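Local coordinates for protein isoaspartyl dipeptidase (PDB 7CDH) that probably hydrolyses isoaspartyl dipeptides with a two-zinc centre, as a member of the M38 metallopeptidases of the amidohydrolase superfamily, at residues Glu79-Ile82 against Ser83-Ile86. Numbering follows the deposited sequence.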
loop_
_atom_site.group_PDB
_atom_site.type_symbol
_atom_site.label_atom_id
_atom_site.label_comp_id
_atom_site.label_asym_id
_atom_site.label_seq_id
_atom_site.Cartn_x
_atom_site.Cartn_y
_atom_site.Cartn_z
ATOM N N GLU A 79 -17.539 -9.656 27.515
ATOM C CA GLU A 79 -16.416 -10.605 27.419
ATOM C C GLU A 79 -16.634 -11.730 28.449
ATOM O O GLU A 79 -17.482 -11.597 29.309
ATOM C CB GLU A 79 -15.092 -9.836 27.477
ATOM C CG GLU A 79 -14.628 -9.371 28.841
ATOM C CD GLU A 79 -13.183 -8.873 28.875
ATOM O OE1 GLU A 79 -12.494 -9.002 27.850
ATOM O OE2 GLU A 79 -12.728 -8.373 29.924
ATOM N N LEU A 80 -15.958 -12.856 28.272
ATOM C CA LEU A 80 -16.035 -14.029 29.167
ATOM C C LEU A 80 -15.418 -13.660 30.501
ATOM O O LEU A 80 -14.360 -13.019 30.476
ATOM C CB LEU A 80 -15.212 -15.148 28.539
ATOM C CG LEU A 80 -15.212 -16.441 29.334
ATOM C CD1 LEU A 80 -16.587 -17.084 29.283
ATOM C CD2 LEU A 80 -14.158 -17.388 28.809
ATOM N N LYS A 81 -15.993 -14.097 31.619
ATOM C CA LYS A 81 -15.302 -13.965 32.937
ATOM C C LYS A 81 -14.605 -15.302 33.229
ATOM O O LYS A 81 -15.237 -16.339 33.003
ATOM C CB LYS A 81 -16.282 -13.600 34.049
ATOM C CG LYS A 81 -17.460 -12.707 33.668
ATOM C CD LYS A 81 -17.339 -11.266 34.165
ATOM C CE LYS A 81 -17.920 -11.023 35.545
ATOM N NZ LYS A 81 -19.275 -11.613 35.693
ATOM N N ILE A 82 -13.355 -15.296 33.688
ATOM C CA ILE A 82 -12.669 -16.566 34.031
ATOM C C ILE A 82 -13.459 -17.307 35.116
ATOM O O ILE A 82 -13.527 -18.550 35.054
ATOM C CB ILE A 82 -11.209 -16.398 34.461
ATOM C CG1 ILE A 82 -10.613 -17.797 34.613
ATOM C CG2 ILE A 82 -11.058 -15.562 35.734
ATOM C CD1 ILE A 82 -9.139 -17.876 34.323
ATOM N N SER A 83 -14.022 -16.582 36.078
ATOM C CA SER A 83 -14.866 -17.163 37.153
ATOM C C SER A 83 -16.008 -18.024 36.559
ATOM O O SER A 83 -16.322 -19.028 37.187
ATOM C CB SER A 83 -15.375 -16.078 38.069
ATOM O OG SER A 83 -16.522 -15.447 37.509
ATOM N N ASP A 84 -16.617 -17.651 35.418
ATOM C CA ASP A 84 -17.663 -18.459 34.723
ATOM C C ASP A 84 -17.085 -19.829 34.345
ATOM O O ASP A 84 -17.790 -20.860 34.476
ATOM C CB ASP A 84 -18.076 -17.878 33.370
ATOM C CG ASP A 84 -19.392 -17.125 33.293
ATOM O OD1 ASP A 84 -19.653 -16.281 34.187
ATOM O OD2 ASP A 84 -20.121 -17.346 32.277
ATOM N N CYS A 85 -15.870 -19.806 33.791
ATOM C CA CYS A 85 -15.127 -20.997 33.323
ATOM C C CYS A 85 -14.909 -21.952 34.497
ATOM O O CYS A 85 -15.298 -23.120 34.389
ATOM C CB CYS A 85 -13.786 -20.592 32.720
ATOM S SG CYS A 85 -13.984 -19.812 31.104
ATOM N N ILE A 86 -14.302 -21.439 35.558
ATOM C CA ILE A 86 -13.891 -22.217 36.750
ATOM C C ILE A 86 -15.119 -22.955 37.303
ATOM O O ILE A 86 -15.059 -24.186 37.478
ATOM C CB ILE A 86 -13.201 -21.287 37.765
ATOM C CG1 ILE A 86 -11.945 -20.650 37.158
ATOM C CG2 ILE A 86 -12.864 -22.037 39.048
ATOM C CD1 ILE A 86 -11.289 -19.583 38.021
#
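Leu80 and Cys85 are brought together by two complementary torsions: the leucine holds CG anti to its own amide nitrogen (chi1 -179°), while the cysteine holds SG anti to its carbonyl carbon (chi1 -73°). Of the two leucine methyls, CD2 lies nearer the sulfur, with CD2 of Leu80 3.3 Å from SG of Cys85, an apolar contact five residues apart that packs the incoming loop residue against the first turn of helix 82-86. Two residues on, the spacing is the i to i+4 of a helix: Ile82 and Ile86 lay their side chains across each other at a slant, CG1 of Ile82 meeting CD1 of Ile86 at 3.9 Å.

The backbone beneath this pair is held by a regular helical hydrogen bond, Ile86 N to Ile82 O at 3.0 Å. At the N-cap, Asp84 N gives only a weak hydrogen bond to the carbonyl O of Lys81, at 3.1 Å and bent to 130°. Beside it, NZ of Lys81 stands 4.9 Å from OD1 of Asp84; the charged atoms are not in contact, so any attraction is probably weak.

The short helix sits in the amidohydrolase fold against helix 106-118, whose Leu116 touches both Leu80 and Ile82, and against strand 372-376, where Leu374 and Met375 meet Ile86. With an alanine at Ile86, both branches beyond CB are gone, and Ile82 would probably lose the partner that CD1 gave its CG1, leaving a gap towards Met380. The chemistry thus divides the turn: Leu80, Ile82, Cys85 and Ile86 bury apolar groups, and the likewise buried Ser83 has its OG met by a weak hydrogen bond to Glu386, while the exposed Lys81 keeps a charged side chain outside and offers its backbone O to the turn.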